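Local coordinates for uncharacterized protein (Bacteroides caccae, PDB 4R4K), which is of unknown function but adopts a cystatin-like fold of the NTF2 clan and binds polyether in its crystals, at residues E4-G9 with F108-D113; E68-Q73 with I78-F83; V92-A95 with E101-L104. All blocks are in the same frame, centred on the assembly; numbering follows the deposited sequence.

In the fold
All three contacts reach the same five-stranded antiparallel sheet. Contact 2 pairs one outermost strand, 69-72, with strand 78-87; contact 3 joins the next two strands of the sheet, 90-97 and the start of 104-110; contact 1 ties the N-terminal segment to the far end of strand 104-110. Contacts 2 and 3 have centres about 10 Å apart and are joined by the probable hydrogen bond between Tyr79 OH and Asp103 OD1, 2.5 Å; each of these residues lines a different site of bound polyether. Contact 1 is remote, its centre about 26 Å from that of contact 2, yet Phe108 CE2 and Phe83 CE1 pack 4.2 Å apart.

Contact 1: residues E4-G9 with F108-D113; sequences EIAQSG and FEQAAD
Gln110 reaches from the end of a sheet strand to the backbone of Ser8 and Gly9, fastening the N-terminal segment 4-9 to the rim of the cystatin-like fold. The strand 104-110 ends at this glutamine, and the chain then turns through 111-113 towards the next strand, 116-123; segment 4-9 is an irregular loop leading into helix 12-21. Followed outward, the Gln110 side chain leaves CB pointing at the loop. CG opposite the backbone N (chi1 -166°) and an extended chain carry the amide away from its own strand to the loop. CD lies 3.8 Å from Ser8 O, and the two ends of the amide then part ways. NE2 donates to Ser8 O at 3.1 Å, a nearly straight bond with an angle of 160° at the hydrogen. The bond arrives on a lone pair in the carbonyl plane and lies close to the amide plane of Gln110 as well. Gln110 NE2 also touches the carbonyl carbon of Gly9 and lies 4.2 Å from Ala6 CB, a methyl that faces the glutamine. OE1 takes a different route: water 1 donates to it and also to Ser8 O, while accepting from Ser8 OG. The serine carbonyl is therefore gripped by both the amide nitrogen and the water, and direct and water-mediated bonds together hold the amide in one rotation. Gly9 has a positive phi, and a side chain there would run into NE2. The Gln110 side chain also touches Trp116 of strand 116-123 and Val89 of a loop. Little surface is buried, and the link is chiefly polar: water 1 sits 2.6 Å from Gln110 OE1 and 2.9 Å from Ser8 OG.

Contact 2: residues E68-Q73 with I78-F83; sequences EERIEQ and IYVSKF. With PEU (2,5,8,11,14,17,20,23,26,29,32,35,38,41,44,47,50,53,56,59,62,65,68,71,74,77,80-heptacosaoxadooctacontan-82-ol), chain I.
Glu68, just before the antiparallel beta hairpin of strands 69-72 and 78-87 at an edge of the cystatin-like sheet, sends OE2 to Phe83 N (2.9 Å, 171° at the hydrogen). The donor comes from above the carboxylate plane, while CD rests at the edge of the Phe83 ring. Glu69 forms a hydrogen-bonded pair with Ser81: Ser81 N reaches Glu69 O at 3.0 Å, and water 2 bridges Glu69 OE2 to Ser81 OG, which also bonds to Lys67 O. Arg70 is in the non-hydrogen-bonded pair with Val80; in one of its two conformers, CG opposite the backbone N (chi1 -180°) and a chain extended as far as NE lay one guanidinium face over Ile78 CG2. There NH1 makes a salt bridge with Glu98, and NH2 a weak one with Glu72 OE2. Ile71 and Tyr79 bond backbone to backbone in both directions, at 2.8 Å from Ile71 N to Tyr79 O, with their side chains on the face that meets the polyether: Ile71 CD1 touches ligand atom CDC at 3.7 Å, and CDA sits 3.9 Å above the centre of the Tyr79 ring. Glu72 then runs alongside Ile78, its CG 4.2 Å from Ile78 CG1.

Contact 3: residues V92-A95 with E101-L104; sequences VFEA and EIDL
Ala95 faces both Asp103 and Leu104 in a classic beta bulge, where strand 90-97 meets the start of strand 104-110 in the central sheet, and Ala95 O accepts from Asp103 N at 2.8 Å. The same Ala95 O also accepts from Leu104 N at 3.2 Å, while Ala95 N donates to Leu104 O at 2.9 Å. Ala95 CB and Leu104 CB meet on one face of the sheet, and Leu104 CD2 comes to the edge of the Phe93 ring, near its plane, 4.2 Å from Phe93 CE2. Ile102 packs against Glu94: Ile102 CD1 touches Glu94 CG at 4.0 Å and CG2 approaches OE1 of the same glutamate. Ile102 CG1 stands between its backbone N and carbonyl carbon (chi1 63°), which turns CD1 onto the extended Glu94 chain. An alanine in place of Glu94 would remove CG and the carboxylate and would probably leave Ile102 CD1 without its methylene neighbour and Arg105 without its long, weak ion-pair partner. Asp103 OD1 lies 3.0 Å from Ala95 O, an acceptor facing an acceptor, but it is hydrogen-bonded to Tyr79 OH. The bulge thus concentrates two N-H groups on one carbonyl, and the tyrosine hydroxyl bound to OD1 probably offsets the closeness of the two oxygens beside the bound polyether.

Contact 1: residues E4-G9 with F108-D113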
ATOM      1  N   GLU A   4      -0.254   8.256  20.818  1.00 98.92           N
ATOM      2  CA  GLU A   4      -0.261   6.921  20.146  1.00 90.51           C
ATOM      3  C   GLU A   4      -1.678   6.435  19.803  1.00 77.34           C
ATOM      4  O   GLU A   4      -1.900   6.030  18.671  1.00 69.65           O
ATOM      5  CB  GLU A   4       0.451   5.888  21.025  1.00 98.59           C
ATOM      6  CG  GLU A   4       0.757   4.553  20.376  1.00 98.42           C
ATOM      7  CD  GLU A   4       1.307   3.551  21.373  1.00 93.63           C
ATOM      8  OE1 GLU A   4       1.499   3.922  22.557  1.00 81.15           O
ATOM      9  OE2 GLU A   4       1.548   2.393  20.968  1.00 93.37           O
ATOM     10  N   ILE A   5      -2.612   6.473  20.765  1.00 64.66           N
ATOM     11  CA  ILE A   5      -4.003   6.023  20.558  1.00 53.62           C
ATOM     12  C   ILE A   5      -5.051   7.168  20.529  1.00 42.23           C
ATOM     13  O   ILE A   5      -5.137   8.020  21.442  1.00 35.89           O
ATOM     14  CB  ILE A   5      -4.404   4.920  21.566  1.00 62.03           C
ATOM     15  CG1 ILE A   5      -5.700   4.210  21.140  1.00 65.30           C
ATOM     16  CG2 ILE A   5      -4.547   5.504  22.958  1.00 65.18           C
ATOM     17  CD1 ILE A   5      -6.010   2.958  21.935  1.00 64.55           C
ATOM     18  N   ALA A   6      -5.874   7.148  19.486  1.00 35.69           N
ATOM     19  CA  ALA A   6      -6.922   8.141  19.309  1.00 39.71           C
ATOM     20  C   ALA A   6      -7.938   8.087  20.457  1.00 36.13           C
ATOM     21  O   ALA A   6      -8.308   7.011  20.933  1.00 36.01           O
ATOM     22  CB  ALA A   6      -7.621   7.931  17.969  1.00 43.78           C
ATOM     23  N   GLN A   7      -8.389   9.258  20.883  1.00 32.76           N
ATOM     24  CA  GLN A   7      -9.356   9.364  21.983  1.00 35.44           C
ATOM     25  C   GLN A   7     -10.797   9.412  21.460  1.00 26.99           C
ATOM     26  O   GLN A   7     -11.740   9.323  22.236  1.00 29.21           O
ATOM     27  CB  GLN A   7      -9.086  10.599  22.824  1.00 40.75           C
ATOM     28  CG  GLN A   7      -7.652  10.670  23.345  1.00 55.46           C
ATOM     29  CD  GLN A   7      -7.354   9.545  24.323  1.00 72.45           C
ATOM     30  OE1 GLN A   7      -8.131   9.291  25.241  1.00 84.27           O
ATOM     31  NE2 GLN A   7      -6.234   8.852  24.119  1.00 81.78           N
ATOM     32  N   SER A   8     -10.943   9.549  20.150  1.00 24.74           N
ATOM     33  CA  SER A   8     -12.245   9.530  19.500  1.00 25.54           C
ATOM     34  C   SER A   8     -12.207   8.867  18.132  1.00 24.22           C
ATOM     35  O   SER A   8     -11.146   8.683  17.490  1.00 25.89           O
ATOM     36  CB  SER A   8     -12.828  10.946  19.349  1.00 26.02           C
ATOM     37  OG  SER A   8     -12.003  11.744  18.547  1.00 26.71           O
ATOM     38  N   GLY A   9     -13.396   8.515  17.676  1.00 22.71           N
ATOM     39  CA  GLY A   9     -13.558   7.902  16.382  1.00 23.09           C
ATOM     40  C   GLY A   9     -13.094   6.457  16.373  1.00 26.86           C
ATOM     41  O   GLY A   9     -12.989   5.785  17.415  1.00 27.64           O
ATOM     42  N   PHE A 108      -2.017   6.312   6.366  1.00 18.25           N
ATOM     43  CA  PHE A 108      -3.374   6.251   6.881  1.00 16.71           C
ATOM     44  C   PHE A 108      -3.677   7.534   7.641  1.00 18.46           C
ATOM     45  O   PHE A 108      -2.820   8.061   8.363  1.00 20.05           O
ATOM     46  CB  PHE A 108      -3.528   5.136   7.904  1.00 17.41           C
ATOM     47  CG  PHE A 108      -3.252   3.770   7.379  1.00 17.70           C
ATOM     48  CD1 PHE A 108      -4.265   3.001   6.808  1.00 17.52           C
ATOM     49  CD2 PHE A 108      -1.994   3.243   7.500  1.00 20.96           C
ATOM     50  CE1 PHE A 108      -3.991   1.726   6.366  1.00 16.25           C
ATOM     51  CE2 PHE A 108      -1.713   1.979   7.055  1.00 22.58           C
ATOM     52  CZ  PHE A 108      -2.715   1.211   6.501  1.00 20.37           C
ATOM     53  N   GLU A 109      -4.879   8.059   7.435  1.00 19.68           N
ATOM     54  CA  GLU A 109      -5.309   9.247   8.161  1.00 21.54           C
ATOM     55  C   GLU A 109      -6.728   9.032   8.650  1.00 19.99           C
ATOM     56  O   GLU A 109      -7.566   8.459   7.932  1.00 19.62           O
ATOM     57  CB  GLU A 109      -5.204  10.491   7.278  1.00 26.20           C
ATOM     58  CG  GLU A 109      -3.771  10.860   6.974  1.00 35.40           C
ATOM     59  CD  GLU A 109      -3.610  12.193   6.264  1.00 42.32           C
ATOM     60  OE1 GLU A 109      -4.596  12.693   5.679  1.00 38.36           O
ATOM     61  OE2 GLU A 109      -2.478  12.725   6.285  1.00 47.13           O
ATOM     62  N   GLN A 110      -6.982   9.488   9.871  1.00 21.09           N
ATOM     63  CA  GLN A 110      -8.300   9.457  10.415  1.00 23.25           C
ATOM     64  C   GLN A 110      -8.945  10.779  10.029  1.00 25.00           C
ATOM     65  O   GLN A 110      -8.487  11.858  10.428  1.00 25.45           O
ATOM     66  CB  GLN A 110      -8.291   9.260  11.923  1.00 23.23           C
ATOM     67  CG  GLN A 110      -9.674   8.896  12.436  1.00 23.56           C
ATOM     68  CD  GLN A 110      -9.811   9.073  13.926  1.00 25.62           C
ATOM     69  OE1 GLN A 110      -9.535  10.137  14.434  1.00 32.39           O
ATOM     70  NE2 GLN A 110     -10.231   8.051  14.617  1.00 24.40           N
ATOM     71  N   ALA A 111     -10.001  10.666   9.238  1.00 22.67           N
ATOM     72  CA  ALA A 111     -10.661  11.824   8.656  1.00 25.49           C
ATOM     73  C   ALA A 111     -11.579  12.527   9.671  1.00 21.65           C
ATOM     74  O   ALA A 111     -11.789  12.035  10.781  1.00 22.08           O
ATOM     75  CB  ALA A 111     -11.461  11.403   7.454  1.00 25.96           C
ATOM     76  N   ALA A 112     -12.102  13.692   9.287  1.00 25.89           N
ATOM     77  CA  ALA A 112     -12.970  14.480  10.170  1.00 29.70           C
ATOM     78  C   ALA A 112     -14.213  13.718  10.638  1.00 26.44           C
ATOM     79  O   ALA A 112     -14.674  13.939  11.751  1.00 28.48           O
ATOM     80  CB  ALA A 112     -13.372  15.799   9.511  1.00 31.43           C
ATOM     81  N   ASP A 113     -14.689  12.777   9.820  1.00 26.89           N
ATOM     82  CA  ASP A 113     -15.778  11.878  10.208  1.00 26.98           C
ATOM     83  C   ASP A 113     -15.394  10.771  11.229  1.00 22.39           C
ATOM     84  O   ASP A 113     -16.276  10.067  11.714  1.00 23.97           O
ATOM     85  CB  ASP A 113     -16.436  11.246   8.975  1.00 29.27           C
ATOM     86  CG  ASP A 113     -15.487  10.355   8.168  1.00 35.89           C
ATOM     87  OD1 ASP A 113     -14.355  10.104   8.618  1.00 29.95           O
ATOM     88  OD2 ASP A 113     -15.879   9.892   7.079  1.00 36.84           O
TER
HETATM   89  O   HOH W   1      -9.704  11.235  16.777  1.00 35.90           O

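Contact 2: residues E68-Q73 with I78-F83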
ATOM      1  N   GLU A  68       3.758  -5.867  11.717  1.00 18.70           N
ATOM      2  CA  GLU A  68       5.093  -5.364  12.009  1.00 20.19           C
ATOM      3  C   GLU A  68       5.977  -6.528  12.389  1.00 19.37           C
ATOM      4  O   GLU A  68       5.635  -7.286  13.303  1.00 21.29           O
ATOM      5  CB  GLU A  68       5.073  -4.400  13.172  1.00 21.12           C
ATOM      6  CG  GLU A  68       4.344  -3.100  12.921  1.00 22.86           C
ATOM      7  CD  GLU A  68       4.571  -2.115  14.056  1.00 27.49           C
ATOM      8  OE1 GLU A  68       3.869  -2.271  15.088  1.00 32.83           O
ATOM      9  OE2 GLU A  68       5.450  -1.207  13.921  1.00 23.69           O
ATOM     10  N   GLU A  69       7.081  -6.703  11.685  1.00 17.98           N
ATOM     11  CA  GLU A  69       7.949  -7.818  11.944  1.00 19.89           C
ATOM     12  C   GLU A  69       9.292  -7.660  11.245  1.00 19.52           C
ATOM     13  O   GLU A  69       9.498  -6.802  10.403  1.00 19.39           O
ATOM     14  CB  GLU A  69       7.274  -9.113  11.504  1.00 19.49           C
ATOM     15  CG  GLU A  69       7.113  -9.258  10.014  1.00 22.92           C
ATOM     16  CD  GLU A  69       6.123 -10.332   9.594  1.00 28.19           C
ATOM     17  OE1 GLU A  69       5.488 -10.973  10.450  1.00 27.13           O
ATOM     18  OE2 GLU A  69       6.033 -10.561   8.370  1.00 36.17           O
ATOM     19  N   ARG A  70      10.197  -8.533  11.637  1.00 17.86           N
ATOM     20  CA  ARG A  70      11.520  -8.580  11.097  0.50 17.80           C
ATOM     21  C   ARG A  70      11.766 -10.021  10.670  1.00 18.27           C
ATOM     22  O   ARG A  70      11.677 -10.941  11.504  1.00 20.28           O
ATOM     23  CB  ARG A  70      12.511  -8.121  12.163  0.50 18.81           C
ATOM     24  CG  ARG A  70      13.951  -8.112  11.720  0.50 22.76           C
ATOM     25  CD  ARG A  70      14.810  -7.625  12.879  0.50 27.39           C
ATOM     26  NE  ARG A  70      16.151  -8.185  12.808  0.50 29.71           N
ATOM     27  CZ  ARG A  70      17.168  -7.555  12.246  0.50 37.48           C
ATOM     28  NH1 ARG A  70      17.000  -6.341  11.726  0.50 42.56           N
ATOM     29  NH2 ARG A  70      18.363  -8.121  12.201  0.50 38.40           N
ATOM     30  N   ILE A  71      12.056 -10.205   9.377  1.00 17.79           N
ATOM     31  CA  ILE A  71      12.225 -11.513   8.797  1.00 19.02           C
ATOM     32  C   ILE A  71      13.687 -11.674   8.428  1.00 20.62           C
ATOM     33  O   ILE A  71      14.188 -10.941   7.575  1.00 21.50           O
ATOM     34  CB  ILE A  71      11.340 -11.712   7.544  1.00 21.48           C
ATOM     35  CG1 ILE A  71       9.865 -11.460   7.853  1.00 24.63           C
ATOM     36  CG2 ILE A  71      11.498 -13.122   7.000  1.00 22.03           C
ATOM     37  CD1 ILE A  71       8.999 -11.310   6.618  1.00 26.63           C
ATOM     38  N   GLU A  72      14.357 -12.632   9.071  1.00 20.48           N
ATOM     39  CA  GLU A  72      15.749 -12.954   8.785  1.00 20.15           C
ATOM     40  C   GLU A  72      15.760 -14.189   7.916  1.00 18.85           C
ATOM     41  O   GLU A  72      15.388 -15.263   8.381  1.00 16.62           O
ATOM     42  CB  GLU A  72      16.520 -13.230  10.110  1.00 26.54           C
ATOM     43  CG  GLU A  72      16.876 -11.973  10.883  1.00 38.03           C
ATOM     44  CD  GLU A  72      17.421 -12.251  12.279  1.00 54.28           C
ATOM     45  OE1 GLU A  72      16.908 -13.185  12.958  1.00 59.65           O
ATOM     46  OE2 GLU A  72      18.342 -11.509  12.705  1.00 65.19           O
ATOM     47  N   GLN A  73      16.128 -14.030   6.651  1.00 17.82           N
ATOM     48  CA  GLN A  73      16.091 -15.133   5.683  1.00 20.18           C
ATOM     49  C   GLN A  73      17.407 -15.867   5.658  1.00 20.75           C
ATOM     50  O   GLN A  73      18.489 -15.255   5.685  1.00 21.35           O
ATOM     51  CB  GLN A  73      15.714 -14.603   4.294  1.00 20.80           C
ATOM     52  CG  GLN A  73      14.362 -13.929   4.246  1.00 21.89           C
ATOM     53  CD  GLN A  73      14.032 -13.305   2.885  1.00 27.69           C
ATOM     54  OE1 GLN A  73      14.906 -12.833   2.206  1.00 30.16           O
ATOM     55  NE2 GLN A  73      12.758 -13.235   2.543  1.00 47.42           N
ATOM     56  N   ILE A  78      17.287  -9.394   5.223  1.00 19.05           N
ATOM     57  CA  ILE A  78      16.450  -9.086   6.378  1.00 20.58           C
ATOM     58  C   ILE A  78      15.367  -8.138   5.912  1.00 21.21           C
ATOM     59  O   ILE A  78      15.655  -7.021   5.465  1.00 22.10           O
ATOM     60  CB  ILE A  78      17.261  -8.443   7.519  1.00 22.42           C
ATOM     61  CG1 ILE A  78      18.385  -9.387   7.955  1.00 31.73           C
ATOM     62  CG2 ILE A  78      16.356  -8.091   8.683  1.00 23.72           C
ATOM     63  CD1 ILE A  78      19.298  -8.836   9.022  1.00 36.44           C
ATOM     64  N   TYR A  79      14.129  -8.593   5.987  1.00 16.80           N
ATOM     65  CA  TYR A  79      12.976  -7.812   5.532  1.00 16.92           C
ATOM     66  C   TYR A  79      12.277  -7.239   6.787  1.00 18.27           C
ATOM     67  O   TYR A  79      12.038  -7.951   7.770  1.00 20.91           O
ATOM     68  CB  TYR A  79      12.049  -8.696   4.733  1.00 18.20           C
ATOM     69  CG  TYR A  79      11.006  -7.923   3.942  1.00 17.35           C
ATOM     70  CD1 TYR A  79      11.315  -7.393   2.689  1.00 18.30           C
ATOM     71  CD2 TYR A  79       9.729  -7.694   4.444  1.00 18.66           C
ATOM     72  CE1 TYR A  79      10.391  -6.648   1.958  1.00 18.55           C
ATOM     73  CE2 TYR A  79       8.794  -6.971   3.703  1.00 18.16           C
ATOM     74  CZ  TYR A  79       9.131  -6.459   2.463  1.00 19.71           C
ATOM     75  OH  TYR A  79       8.213  -5.751   1.713  1.00 22.67           O
ATOM     76  N   VAL A  80      12.023  -5.937   6.799  1.00 17.43           N
ATOM     77  CA  VAL A  80      11.501  -5.277   7.979  1.00 18.67           C
ATOM     78  C   VAL A  80      10.247  -4.510   7.585  1.00 19.60           C
ATOM     79  O   VAL A  80      10.260  -3.802   6.584  1.00 18.86           O
ATOM     80  CB  VAL A  80      12.544  -4.277   8.565  1.00 22.20           C
ATOM     81  CG1 VAL A  80      11.977  -3.492   9.740  1.00 25.11           C
ATOM     82  CG2 VAL A  80      13.819  -5.007   8.979  1.00 30.07           C
ATOM     83  N   SER A  81       9.205  -4.665   8.384  1.00 18.97           N
ATOM     84  CA  SER A  81       7.957  -3.933   8.226  1.00 17.40           C
ATOM     85  C   SER A  81       7.616  -3.307   9.559  1.00 19.59           C
ATOM     86  O   SER A  81       7.746  -3.925  10.629  1.00 21.73           O
ATOM     87  CB  SER A  81       6.830  -4.835   7.739  1.00 20.66           C
ATOM     88  OG  SER A  81       6.677  -5.948   8.640  1.00 26.75           O
ATOM     89  N   LYS A  82       7.246  -2.035   9.522  1.00 18.06           N
ATOM     90  CA  LYS A  82       7.017  -1.281  10.745  0.50 20.33           C
ATOM     91  C   LYS A  82       6.208  -0.029  10.477  1.00 20.93           C
ATOM     92  O   LYS A  82       6.218   0.504   9.360  1.00 18.88           O
ATOM     93  CB  LYS A  82       8.343  -0.914  11.404  0.50 23.96           C
ATOM     94  CG  LYS A  82       9.201   0.013  10.586  0.50 22.87           C
ATOM     95  CD  LYS A  82      10.596   0.094  11.198  0.50 27.70           C
ATOM     96  CE  LYS A  82      11.560   0.810  10.275  0.50 27.89           C
ATOM     97  NZ  LYS A  82      12.773   1.263  11.000  0.50 30.21           N
ATOM     98  N   PHE A  83       5.501   0.427  11.508  1.00 19.47           N
ATOM     99  CA  PHE A  83       4.892   1.753  11.492  1.00 21.31           C
ATOM    100  C   PHE A  83       5.997   2.762  11.827  1.00 25.35           C
ATOM    101  O   PHE A  83       6.519   2.809  12.947  1.00 26.94           O
ATOM    102  CB  PHE A  83       3.699   1.848  12.439  1.00 22.84           C
ATOM    103  CG  PHE A  83       2.485   1.181  11.902  1.00 22.27           C
ATOM    104  CD1 PHE A  83       1.653   1.853  11.020  1.00 22.93           C
ATOM    105  CD2 PHE A  83       2.220  -0.143  12.199  1.00 21.99           C
ATOM    106  CE1 PHE A  83       0.544   1.223  10.480  1.00 23.90           C
ATOM    107  CE2 PHE A  83       1.124  -0.782  11.639  1.00 22.24           C
ATOM    108  CZ  PHE A  83       0.283  -0.090  10.790  1.00 22.79           C
TER
HETATM  109  OCY PEU I 205       8.835  -9.797  -0.268  1.00 53.72           O
HETATM  110  CCZ PEU I 205       9.865 -10.510   0.424  1.00 59.20           C
HETATM  111  CDA PEU I 205       9.423 -10.902   1.834  1.00 58.09           C
HETATM  112  ODB PEU I 205       7.999 -10.878   1.911  1.00 63.43           O
HETATM  113  CDC PEU I 205       7.468 -11.062   3.222  1.00 59.35           C
HETATM  114  CDD PEU I 205       6.361 -10.032   3.448  1.00 54.37           C
HETATM  115  ODE PEU I 205       5.119 -10.683   3.724  1.00 51.00           O
HETATM  116  O   HOH W   2       6.768  -8.244   6.386  1.00 32.67           O
HETATM  117  O   HOH W   3       8.869  -7.707   7.713  1.00 35.32           O

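Contact 3: residues V92-A95 with E101-L104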
ATOM      1  N   VAL A  92       1.937   5.801   9.298  1.00 19.32           N
ATOM      2  CA  VAL A  92       2.641   5.430   8.085  1.00 17.46           C
ATOM      3  C   VAL A  92       3.334   4.083   8.330  1.00 16.71           C
ATOM      4  O   VAL A  92       4.021   3.901   9.327  1.00 18.32           O
ATOM      5  CB  VAL A  92       3.703   6.450   7.646  1.00 20.09           C
ATOM      6  CG1 VAL A  92       4.462   5.940   6.423  1.00 20.69           C
ATOM      7  CG2 VAL A  92       3.073   7.797   7.373  1.00 17.98           C
ATOM      8  N   PHE A  93       3.040   3.143   7.441  1.00 16.85           N
ATOM      9  CA  PHE A  93       3.584   1.800   7.477  1.00 17.42           C
ATOM     10  C   PHE A  93       4.576   1.666   6.313  1.00 19.59           C
ATOM     11  O   PHE A  93       4.278   2.065   5.186  1.00 19.59           O
ATOM     12  CB  PHE A  93       2.461   0.794   7.337  1.00 16.61           C
ATOM     13  CG  PHE A  93       2.901  -0.640   7.411  1.00 17.21           C
ATOM     14  CD1 PHE A  93       3.105  -1.265   8.645  1.00 17.93           C
ATOM     15  CD2 PHE A  93       3.081  -1.381   6.246  1.00 16.95           C
ATOM     16  CE1 PHE A  93       3.482  -2.599   8.700  1.00 20.49           C
ATOM     17  CE2 PHE A  93       3.440  -2.706   6.304  1.00 16.26           C
ATOM     18  CZ  PHE A  93       3.625  -3.320   7.530  1.00 21.51           C
ATOM     19  N   GLU A  94       5.748   1.132   6.606  1.00 19.06           N
ATOM     20  CA  GLU A  94       6.809   0.948   5.628  1.00 18.72           C
ATOM     21  C   GLU A  94       7.370  -0.459   5.713  1.00 16.37           C
ATOM     22  O   GLU A  94       7.510  -0.997   6.804  1.00 18.98           O
ATOM     23  CB  GLU A  94       7.911   1.986   5.837  1.00 23.03           C
ATOM     24  CG  GLU A  94       7.583   3.252   5.107  1.00 26.33           C
ATOM     25  CD  GLU A  94       8.559   4.384   5.329  1.00 32.77           C
ATOM     26  OE1 GLU A  94       9.747   4.138   5.649  1.00 32.25           O
ATOM     27  OE2 GLU A  94       8.124   5.533   5.130  1.00 33.57           O
ATOM     28  N   ALA A  95       7.649  -1.057   4.546  1.00 15.44           N
ATOM     29  CA  ALA A  95       8.242  -2.374   4.494  1.00 16.56           C
ATOM     30  C   ALA A  95       9.283  -2.455   3.385  1.00 16.76           C
ATOM     31  O   ALA A  95       9.166  -1.788   2.339  1.00 18.96           O
ATOM     32  CB  ALA A  95       7.180  -3.435   4.298  1.00 16.53           C
ATOM     33  N   GLU A 101      16.017   0.215  -0.823  1.00 29.66           N
ATOM     34  CA  GLU A 101      14.889   1.124  -0.791  1.00 30.67           C
ATOM     35  C   GLU A 101      13.647   0.326  -0.369  1.00 28.67           C
ATOM     36  O   GLU A 101      13.517  -0.862  -0.649  1.00 25.74           O
ATOM     37  CB  GLU A 101      14.657   1.745  -2.178  1.00 38.31           C
ATOM     38  CG  GLU A 101      13.595   2.815  -2.216  1.00 47.51           C
ATOM     39  CD  GLU A 101      13.920   3.991  -1.307  1.00 60.06           C
ATOM     40  OE1 GLU A 101      14.608   4.938  -1.730  1.00 68.12           O
ATOM     41  OE2 GLU A 101      13.494   3.948  -0.149  1.00 55.71           O
ATOM     42  N   ILE A 102      12.725   1.010   0.293  1.00 23.31           N
ATOM     43  CA  ILE A 102      11.480   0.362   0.734  1.00 22.95           C
ATOM     44  C   ILE A 102      10.696  -0.084  -0.479  1.00 20.97           C
ATOM     45  O   ILE A 102      10.841   0.489  -1.575  1.00 26.35           O
ATOM     46  CB  ILE A 102      10.598   1.290   1.574  1.00 25.62           C
ATOM     47  CG1 ILE A 102      10.145   2.494   0.738  1.00 31.77           C
ATOM     48  CG2 ILE A 102      11.320   1.693   2.851  1.00 29.72           C
ATOM     49  CD1 ILE A 102       8.986   3.236   1.340  1.00 32.24           C
ATOM     50  N   ASP A 103       9.916  -1.143  -0.324  1.00 18.60           N
ATOM     51  CA  ASP A 103       9.010  -1.577  -1.398  1.00 23.34           C
ATOM     52  C   ASP A 103       7.522  -1.363  -1.104  1.00 20.85           C
ATOM     53  O   ASP A 103       6.692  -1.649  -1.937  1.00 21.43           O
ATOM     54  CB  ASP A 103       9.295  -3.011  -1.830  1.00 28.00           C
ATOM     55  CG  ASP A 103       9.170  -3.995  -0.726  1.00 30.67           C
ATOM     56  OD1 ASP A 103       8.411  -3.784   0.250  1.00 42.31           O
ATOM     57  OD2 ASP A 103       9.875  -5.022  -0.863  1.00 42.51           O
ATOM     58  N   LEU A 104       7.184  -0.851   0.077  1.00 19.67           N
ATOM     59  CA  LEU A 104       5.799  -0.494   0.414  1.00 16.70           C
ATOM     60  C   LEU A 104       5.794   0.639   1.429  1.00 18.76           C
ATOM     61  O   LEU A 104       6.506   0.571   2.423  1.00 17.72           O
ATOM     62  CB  LEU A 104       5.004  -1.701   0.976  1.00 16.21           C
ATOM     63  CG  LEU A 104       3.538  -1.483   1.407  1.00 20.21           C
ATOM     64  CD1 LEU A 104       2.648  -1.182   0.225  1.00 20.47           C
ATOM     65  CD2 LEU A 104       2.956  -2.680   2.160  1.00 22.51           C
TER